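Chitooligosaccharide oxidase (PDB 6Y0R) oxidises the C1 hydroxyl of chitooligosaccharides to the lactone with a bicovalently bound FAD, passing the electrons to oxygen and releasing hydrogen peroxide. Local coordinates at residues 168-173 with 279-284; 265-270 with 376-381; 232-237 with 307-312. All coordinates share one frame; numbering follows the deposited sequence.

Contact 1. Residues 168-173 with 279-284; sequences YGMVAR and DGAYIG. With FAD (flavin-adenine dinucleotide), chain B.
Met170 lies along residues 279-281, touching Ala281, Gly280 and Asp279 in turn, and its side chain is the main bridge between the two segments. Its CB sits 3.8 Å from Ala281 CB, a methyl small enough to let the carbonyl of Met170 come close as well, with O 3.6 Å from the same CB. Beyond this the chain bends at chi2 (-69°) and runs back along the strand, Met170 SD passing 4.3 Å from Gly280 C. The Met170 and Asp279 side chains cross at about a right angle, with Met170 CE 3.7 Å from Asp279 OD2, the oxygen whose hydrogen bond goes to Gln268 NE2.

Here the flavin-binding domain of a PCMH-type oxidase meets the antiparallel sheet of its other domain. Gly169 to Ala172 form a type I turn leading into helix 172-175, and just before it Tyr168 grips the pyrimidine part of the isoalloxazine, its N donating to FAD O2 and its O accepting from FAD N3 at 2.8 Å.

A water lies between Met170 O and Ala281 O, within hydrogen-bonding distance of both. Farther along, Val171 CG1 meets Ile283 CD1 at 3.9 Å, two branched aliphatic side chains crossing nearly perpendicularly.

Contact 2. Residues 265-270 with 376-381; sequences ITMQMG and MDITGG
Met269 and Met376 form an antiparallel hydrogen-bonded pair, each backbone N donating to the other's O, and Ile378 N reaches Met267 O to continue the ladder between strands whose directions differ by 161°. The bond from Met376 N to Met269 O is 2.7 Å long; the one from Ile378 N to Met267 O is longer, at 3.2 Å. Gln268 and Asp377 make the non-hydrogen-bonded pair between these rungs, where Gln268 CA also approaches Met376 O.

Side chains alternate between two unlike faces. On one, Met267, Met269, Met376 and Ile378 gather against Phe254 of helix 247-260. Met267 and Ile378 run side by side, CG to CD1 4.0 Å, while Met269 and Met376 touch through their CB atoms; flexible, unbranched methionines can adapt to the surface of Phe254.

These strands are central members of the seven-stranded antiparallel sheet that stands over the flavin in this oxidase family, and the opposite face is the polar one turned toward the cofactor. There Gln268 and Asp377 point the same way, their amide and carboxylate planes turned 44° apart. Gln268 OE1 and Asp377 OD1 approach to 2.8 Å, both of them acceptors. The amide is held from its other end, NE2 bonding to Asp279 OD2, which helps set the direction of OE1. Asp377 CG sits beside its backbone N (chi1 -50°), which leans OD1 toward Gln268, 3.1 Å from Gln268 CB. The Asp377 side chain is about 7 Å from FAD between nearest atoms, and Tyr168 packs against Asp377.

Contact 3. Residues 232-237 with 307-312; sequences KITYFD and ATTVDW
Tyr235 folds its ring down onto Thr308: with chi1 at 62° CG lies between the backbone N and the carbonyl carbon, and the ring runs beside the threonine. Thr308 CB lies over one face of the Tyr235 ring, a CH-pi contact 3.9 Å from its centroid and 28° off the normal. The beta-branched threonine is thus a blunt bump under a flat lid. Val310, the next residue on this face, touches Tyr235 CE2 with its CG1 at 4.0 Å, approaching the ring obliquely.

Ile233 occupies the hollow where the strand turns into a helix. Its CG2 nestles against the carbonyl of Val310 and the backbone of Asp311, while CD1 reaches the edge of the Trp312 ring at CZ3 (4.2 Å), the two side chains lying alongside each other. Branching lets one residue serve both surfaces.

On the face of Thr234, Phe236, Ala307 and Thr309, small side chains meet across the strands, while the Phe236 ring leads away from the contact. Ala307 CB touches Thr234 CG2 (3.8 Å) and Phe236 CB; a methyl lets the strands pair closely here. Thr234 OG1 and Thr309 OG1 lie 2.7 Å apart, and Thr234 OG1 is also hydrogen-bonded to Gly284 O. Lys232 rests its aliphatic start on Thr309 CG2.

Four backbone hydrogen bonds, through Ile233-Val310 and Tyr235-Thr308, join the antiparallel strands, with 305-310 at one edge of the seven-stranded sheet. Strand 275-283 borders 233-239 on its other side. Asp311 caps helix 312-320 through Gly314 N; there Leu315 packs on Ile233, Tyr235 and Val310, and His318 stacks on Tyr235. Helix 286-300 lies against Phe236 on the opposite face.

Overall arrangement
From the N terminus the chain first supplies 168-173, in the flavin-binding domain, and then 232-237, 265-270, 279-284, 307-312 and 376-381, all in or beside the sheet. Contact 1 closes the loop from 168-173 to 279-284, contact 3 that from 232-237 to 307-312 and contact 2 that from 265-270 to 376-381. The three closures cross one another and none nests. Contacts 2 and 3 are strand pairs of one antiparallel sheet, and strand 275-283, the target of contact 1, runs between them, between 233-239 and 265-272. Contact 1 thereby ties the flavin-binding domain to an inner strand of the sheet, while contact 3 secures its edge.

Contact 1. Residues 168-173 with 279-284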
# COMPACT_ATOMS: atom_id res chain seq x y z
N TYR A 168 1.64 -1.18 -5.00
CA TYR A 168 2.13 -2.35 -5.76
C TYR A 168 0.93 -3.11 -6.33
O TYR A 168 0.05 -3.51 -5.56
CB TYR A 168 2.97 -3.26 -4.86
CG TYR A 168 3.41 -4.51 -5.56
CD1 TYR A 168 4.57 -4.55 -6.32
CD2 TYR A 168 2.67 -5.67 -5.40
CE1 TYR A 168 4.94 -5.74 -6.98
CE2 TYR A 168 3.03 -6.84 -6.05
CZ TYR A 168 4.18 -6.88 -6.83
OH TYR A 168 4.47 -8.11 -7.40
N GLY A 169 0.91 -3.36 -7.63
CA GLY A 169 -0.17 -4.19 -8.21
C GLY A 169 0.29 -4.99 -9.40
O GLY A 169 1.50 -5.20 -9.58
N MET A 170 -0.69 -5.42 -10.18
CA MET A 170 -0.49 -6.47 -11.20
C MET A 170 0.25 -5.98 -12.45
O MET A 170 0.47 -6.83 -13.32
CB MET A 170 -1.87 -7.02 -11.60
CG MET A 170 -2.53 -7.72 -10.43
SD MET A 170 -1.59 -9.21 -10.11
CE MET A 170 -2.05 -9.50 -8.40
N VAL A 171 0.58 -4.70 -12.60
CA VAL A 171 1.50 -4.27 -13.68
C VAL A 171 2.71 -3.55 -13.11
O VAL A 171 3.31 -2.75 -13.86
CB VAL A 171 0.78 -3.44 -14.76
CG1 VAL A 171 -0.24 -4.32 -15.49
CG2 VAL A 171 0.17 -2.16 -14.25
N ALA A 172 3.05 -3.77 -11.84
CA ALA A 172 4.17 -3.05 -11.19
C ALA A 172 5.48 -3.26 -11.97
O ALA A 172 6.28 -2.33 -12.07
CB ALA A 172 4.31 -3.54 -9.76
N ARG A 173 5.76 -4.47 -12.42
CA ARG A 173 7.10 -4.73 -12.99
C ARG A 173 7.18 -4.01 -14.33
O ARG A 173 8.31 -3.69 -14.73
CB ARG A 173 7.41 -6.20 -13.11
CG ARG A 173 7.51 -6.87 -11.74
CD ARG A 173 7.97 -8.30 -11.77
NE ARG A 173 9.38 -8.45 -12.14
CZ ARG A 173 9.84 -8.78 -13.32
NH1 ARG A 173 9.02 -8.95 -14.34
NH2 ARG A 173 11.14 -8.93 -13.48
N ASP A 279 -0.30 -16.67 -8.73
CA ASP A 279 -1.25 -15.83 -9.50
C ASP A 279 -0.51 -14.62 -10.04
O ASP A 279 0.46 -14.15 -9.44
CB ASP A 279 -2.49 -15.43 -8.73
CG ASP A 279 -2.21 -14.40 -7.71
OD1 ASP A 279 -1.80 -14.82 -6.60
OD2 ASP A 279 -2.43 -13.18 -8.03
N GLY A 280 -0.94 -14.13 -11.20
CA GLY A 280 -0.25 -12.99 -11.78
C GLY A 280 -1.02 -12.41 -12.94
O GLY A 280 -2.13 -12.89 -13.26
N ALA A 281 -0.41 -11.43 -13.58
CA ALA A 281 -0.95 -10.80 -14.80
C ALA A 281 0.16 -10.61 -15.81
O ALA A 281 1.28 -10.32 -15.44
CB ALA A 281 -1.60 -9.48 -14.51
N TYR A 282 -0.22 -10.71 -17.08
CA TYR A 282 0.74 -10.62 -18.20
C TYR A 282 0.19 -9.60 -19.22
O TYR A 282 -0.93 -9.77 -19.72
CB TYR A 282 0.91 -11.99 -18.84
CG TYR A 282 1.75 -11.99 -20.09
CD1 TYR A 282 3.14 -12.01 -19.99
CD2 TYR A 282 1.18 -12.01 -21.34
CE1 TYR A 282 3.96 -12.02 -21.11
CE2 TYR A 282 1.99 -12.00 -22.47
CZ TYR A 282 3.36 -12.03 -22.36
OH TYR A 282 4.16 -12.02 -23.48
N ILE A 283 0.95 -8.57 -19.52
CA ILE A 283 0.51 -7.58 -20.53
C ILE A 283 0.73 -8.23 -21.90
O ILE A 283 1.86 -8.37 -22.38
CB ILE A 283 1.23 -6.25 -20.40
CG1 ILE A 283 0.99 -5.63 -19.02
CG2 ILE A 283 0.79 -5.27 -21.48
CD1 ILE A 283 1.97 -4.57 -18.71
N GLY A 284 -0.35 -8.68 -22.49
CA GLY A 284 -0.33 -9.44 -23.75
C GLY A 284 -1.37 -10.54 -23.72
O GLY A 284 -2.18 -10.60 -22.77
PA FAD B . -5.60 5.63 5.03
O1A FAD B . -5.78 4.82 6.24
O2A FAD B . -6.58 6.69 4.69
O5B FAD B . -4.16 6.31 5.02
C5B FAD B . -2.96 5.54 5.04
C4B FAD B . -1.81 6.41 5.52
O4B FAD B . -1.60 7.48 4.56
C3B FAD B . -1.98 7.14 6.86
O3B FAD B . -0.71 7.40 7.47
C2B FAD B . -2.62 8.45 6.44
O2B FAD B . -2.51 9.50 7.41
C1B FAD B . -1.87 8.74 5.17
N9A FAD B . -2.59 9.56 4.21
C8A FAD B . -3.71 9.20 3.52
N7A FAD B . -4.15 10.17 2.72
C5A FAD B . -3.25 11.21 2.92
C6A FAD B . -3.17 12.51 2.37
N6A FAD B . -4.03 12.94 1.44
N1A FAD B . -2.17 13.33 2.79
C2A FAD B . -1.34 12.85 3.74
N3A FAD B . -1.30 11.64 4.31
C4A FAD B . -2.30 10.86 3.86
N1 FAD B . -1.38 -2.20 -1.05
C2 FAD B . -0.70 -2.43 -2.18
O2 FAD B . 0.43 -1.86 -2.40
N3 FAD B . -1.23 -3.26 -3.13
C4 FAD B . -2.46 -3.89 -3.00
O4 FAD B . -2.89 -4.62 -3.91
C4X FAD B . -3.20 -3.65 -1.82
N5 FAD B . -4.41 -4.20 -1.68
C5X FAD B . -5.16 -3.83 -0.59
C6 FAD B . -6.49 -4.34 -0.45
C7 FAD B . -7.26 -4.01 0.65
C7M FAD B . -8.66 -4.58 0.80
C8 FAD B . -6.74 -3.09 1.64
C8M FAD B . -7.57 -2.59 2.81
C9 FAD B . -5.42 -2.63 1.51
C9A FAD B . -4.62 -3.00 0.42
N10 FAD B . -3.31 -2.49 0.28
C10 FAD B . -2.57 -2.78 -0.87
C1' FAD B . -2.70 -1.65 1.31
C2' FAD B . -2.91 -0.16 1.00
O2' FAD B . -2.03 0.27 -0.03
C3' FAD B . -2.64 0.61 2.27
O3' FAD B . -3.60 0.13 3.24
C4' FAD B . -2.79 2.11 2.01
O4' FAD B . -1.98 2.88 2.92
C5' FAD B . -4.23 2.50 2.15
O5' FAD B . -4.45 3.86 1.72
P FAD B . -5.77 4.57 2.22
O1P FAD B . -5.79 5.95 1.66
O2P FAD B . -6.97 3.72 2.02
O3P FAD B . -5.53 4.56 3.82
O HOH W 1 1.55 -7.32 -15.82

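Contact 2. Residues 265-270 with 376-381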
# COMPACT_ATOMS: atom_id res chain seq x y z
N ILE A 265 5.38 -9.43 -17.09
CA ILE A 265 4.84 -10.35 -16.06
C ILE A 265 5.00 -9.71 -14.67
O ILE A 265 6.08 -9.29 -14.36
CB ILE A 265 5.52 -11.72 -16.07
CG1 ILE A 265 5.46 -12.43 -17.41
CG2 ILE A 265 4.93 -12.55 -14.96
CD1 ILE A 265 6.26 -13.65 -17.43
N THR A 266 3.93 -9.66 -13.89
CA THR A 266 3.97 -9.42 -12.44
C THR A 266 3.28 -10.61 -11.80
O THR A 266 2.19 -10.98 -12.27
CB THR A 266 3.39 -8.06 -12.05
OG1 THR A 266 4.10 -6.98 -12.68
CG2 THR A 266 3.43 -7.87 -10.55
N MET A 267 3.90 -11.26 -10.83
CA MET A 267 3.24 -12.43 -10.24
C MET A 267 3.69 -12.65 -8.82
O MET A 267 4.70 -12.02 -8.36
CB MET A 267 3.49 -13.70 -11.06
CG MET A 267 4.88 -14.16 -11.11
SD MET A 267 4.87 -15.64 -12.24
CE MET A 267 3.34 -16.42 -11.76
N GLN A 268 2.93 -13.49 -8.16
CA GLN A 268 3.12 -13.76 -6.72
C GLN A 268 2.80 -15.22 -6.40
O GLN A 268 2.01 -15.86 -7.10
CB GLN A 268 2.26 -12.77 -5.94
CG GLN A 268 0.79 -12.95 -6.20
CD GLN A 268 -0.07 -11.89 -5.55
OE1 GLN A 268 0.39 -11.05 -4.76
NE2 GLN A 268 -1.33 -11.88 -5.96
N MET A 269 3.34 -15.66 -5.28
CA MET A 269 3.09 -16.98 -4.72
C MET A 269 2.20 -16.79 -3.48
O MET A 269 2.62 -16.05 -2.57
CB MET A 269 4.39 -17.67 -4.34
CG MET A 269 4.15 -19.06 -3.78
SD MET A 269 3.73 -20.31 -4.99
CE MET A 269 5.18 -20.32 -6.03
N GLY A 270 1.03 -17.42 -3.46
CA GLY A 270 0.18 -17.42 -2.26
C GLY A 270 0.42 -18.69 -1.46
O GLY A 270 0.67 -19.77 -2.08
N MET A 376 4.09 -14.03 -1.54
CA MET A 376 5.47 -13.70 -1.93
C MET A 376 5.48 -13.12 -3.34
O MET A 376 5.22 -13.86 -4.29
CB MET A 376 6.38 -14.93 -1.88
CG MET A 376 7.79 -14.56 -2.16
SD MET A 376 8.89 -15.94 -1.99
CE MET A 376 8.51 -16.83 -3.48
N ASP A 377 5.68 -11.81 -3.45
CA ASP A 377 5.57 -11.07 -4.72
C ASP A 377 6.98 -10.91 -5.29
O ASP A 377 7.86 -10.52 -4.54
CB ASP A 377 4.93 -9.70 -4.50
CG ASP A 377 3.62 -9.66 -3.71
OD1 ASP A 377 2.91 -10.65 -3.71
OD2 ASP A 377 3.36 -8.60 -3.06
N ILE A 378 7.15 -11.09 -6.60
CA ILE A 378 8.44 -10.71 -7.26
C ILE A 378 8.33 -9.22 -7.59
O ILE A 378 7.48 -8.85 -8.45
CB ILE A 378 8.71 -11.58 -8.51
CG1 ILE A 378 8.75 -13.05 -8.13
CG2 ILE A 378 10.01 -11.10 -9.13
CD1 ILE A 378 8.36 -14.00 -9.24
N THR A 379 9.01 -8.35 -6.85
CA THR A 379 9.03 -6.90 -7.16
C THR A 379 10.20 -6.56 -8.09
O THR A 379 10.09 -5.55 -8.76
CB THR A 379 9.16 -6.04 -5.89
OG1 THR A 379 10.41 -6.30 -5.24
CG2 THR A 379 8.04 -6.32 -4.92
N GLY A 380 11.29 -7.32 -8.05
CA GLY A 380 12.53 -6.95 -8.76
C GLY A 380 12.80 -7.78 -10.00
O GLY A 380 11.86 -8.30 -10.66
N GLY A 381 14.10 -7.89 -10.30
CA GLY A 381 14.60 -8.60 -11.48
C GLY A 381 15.13 -7.58 -12.49
O GLY A 381 14.81 -6.39 -12.39

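Contact 3. Residues 232-237 with 307-312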
# COMPACT_ATOMS: atom_id res chain seq x y z
N LYS A 232 -5.46 -5.94 -24.13
CA LYS A 232 -5.27 -7.37 -23.89
C LYS A 232 -4.29 -7.53 -22.72
O LYS A 232 -3.09 -7.18 -22.86
CB LYS A 232 -4.77 -8.07 -25.14
CG LYS A 232 -5.78 -8.16 -26.29
CD LYS A 232 -5.22 -8.76 -27.53
CE LYS A 232 -6.22 -8.83 -28.68
NZ LYS A 232 -6.54 -7.50 -29.26
N ILE A 233 -4.79 -8.10 -21.64
CA ILE A 233 -3.97 -8.35 -20.43
C ILE A 233 -4.50 -9.66 -19.89
O ILE A 233 -5.71 -9.83 -19.81
CB ILE A 233 -3.98 -7.18 -19.43
CG1 ILE A 233 -3.16 -7.57 -18.20
CG2 ILE A 233 -5.37 -6.72 -19.03
CD1 ILE A 233 -2.62 -6.40 -17.43
N THR A 234 -3.61 -10.58 -19.61
CA THR A 234 -3.96 -11.96 -19.26
C THR A 234 -3.70 -12.19 -17.77
O THR A 234 -2.53 -12.21 -17.39
CB THR A 234 -3.19 -12.93 -20.15
OG1 THR A 234 -3.47 -12.61 -21.51
CG2 THR A 234 -3.54 -14.37 -19.86
N TYR A 235 -4.73 -12.54 -17.02
CA TYR A 235 -4.54 -13.00 -15.63
C TYR A 235 -4.33 -14.49 -15.69
O TYR A 235 -4.81 -15.16 -16.63
CB TYR A 235 -5.67 -12.57 -14.70
CG TYR A 235 -7.03 -13.09 -15.02
CD1 TYR A 235 -7.42 -14.35 -14.61
CD2 TYR A 235 -7.98 -12.24 -15.58
CE1 TYR A 235 -8.72 -14.79 -14.80
CE2 TYR A 235 -9.28 -12.68 -15.79
CZ TYR A 235 -9.64 -13.96 -15.43
OH TYR A 235 -10.92 -14.43 -15.62
N PHE A 236 -3.59 -15.01 -14.73
CA PHE A 236 -3.26 -16.44 -14.75
C PHE A 236 -3.07 -16.95 -13.33
O PHE A 236 -2.84 -16.19 -12.40
CB PHE A 236 -2.03 -16.73 -15.60
CG PHE A 236 -0.74 -16.10 -15.14
CD1 PHE A 236 -0.36 -14.84 -15.57
CD2 PHE A 236 0.10 -16.79 -14.26
CE1 PHE A 236 0.82 -14.27 -15.13
CE2 PHE A 236 1.29 -16.21 -13.83
CZ PHE A 236 1.64 -14.95 -14.27
N ASP A 237 -3.20 -18.27 -13.22
CA ASP A 237 -3.05 -19.00 -11.95
C ASP A 237 -2.39 -20.34 -12.25
O ASP A 237 -2.63 -20.92 -13.32
CB ASP A 237 -4.41 -19.17 -11.27
CG ASP A 237 -5.02 -17.84 -10.84
OD1 ASP A 237 -4.61 -17.32 -9.74
OD2 ASP A 237 -5.80 -17.27 -11.65
N ALA A 307 -5.60 -19.41 -17.50
CA ALA A 307 -5.34 -18.03 -17.96
C ALA A 307 -6.51 -17.51 -18.78
O ALA A 307 -7.16 -18.30 -19.56
CB ALA A 307 -4.07 -17.96 -18.74
N THR A 308 -6.76 -16.23 -18.64
CA THR A 308 -7.84 -15.56 -19.38
C THR A 308 -7.35 -14.19 -19.81
O THR A 308 -6.87 -13.44 -18.96
CB THR A 308 -9.11 -15.44 -18.54
OG1 THR A 308 -9.53 -16.74 -18.09
CG2 THR A 308 -10.21 -14.79 -19.33
N THR A 309 -7.53 -13.88 -21.09
CA THR A 309 -7.23 -12.53 -21.59
C THR A 309 -8.48 -11.66 -21.47
O THR A 309 -9.56 -12.03 -22.04
CB THR A 309 -6.69 -12.57 -23.02
OG1 THR A 309 -5.58 -13.46 -23.05
CG2 THR A 309 -6.25 -11.21 -23.52
N VAL A 310 -8.30 -10.50 -20.89
CA VAL A 310 -9.35 -9.46 -20.71
C VAL A 310 -8.73 -8.11 -21.08
O VAL A 310 -7.59 -8.07 -21.55
CB VAL A 310 -9.87 -9.51 -19.26
CG1 VAL A 310 -10.62 -10.79 -18.99
CG2 VAL A 310 -8.76 -9.34 -18.25
N ASP A 311 -9.49 -7.04 -20.93
CA ASP A 311 -8.95 -5.67 -21.03
C ASP A 311 -8.69 -5.17 -19.62
O ASP A 311 -8.99 -5.86 -18.63
CB ASP A 311 -9.85 -4.77 -21.89
CG ASP A 311 -11.22 -4.51 -21.29
OD1 ASP A 311 -11.35 -4.46 -20.04
OD2 ASP A 311 -12.15 -4.34 -22.11
N TRP A 312 -8.07 -4.02 -19.53
CA TRP A 312 -7.65 -3.46 -18.23
C TRP A 312 -8.82 -3.41 -17.24
O TRP A 312 -8.69 -3.80 -16.07
CB TRP A 312 -7.05 -2.08 -18.48
CG TRP A 312 -6.67 -1.39 -17.22
CD1 TRP A 312 -7.27 -0.34 -16.61
CD2 TRP A 312 -5.62 -1.82 -16.34
NE1 TRP A 312 -6.65 -0.05 -15.43
CE2 TRP A 312 -5.62 -0.93 -15.25
CE3 TRP A 312 -4.71 -2.87 -16.39
CZ2 TRP A 312 -4.69 -1.03 -14.22
CZ3 TRP A 312 -3.78 -2.95 -15.39
CH2 TRP A 312 -3.78 -2.05 -14.32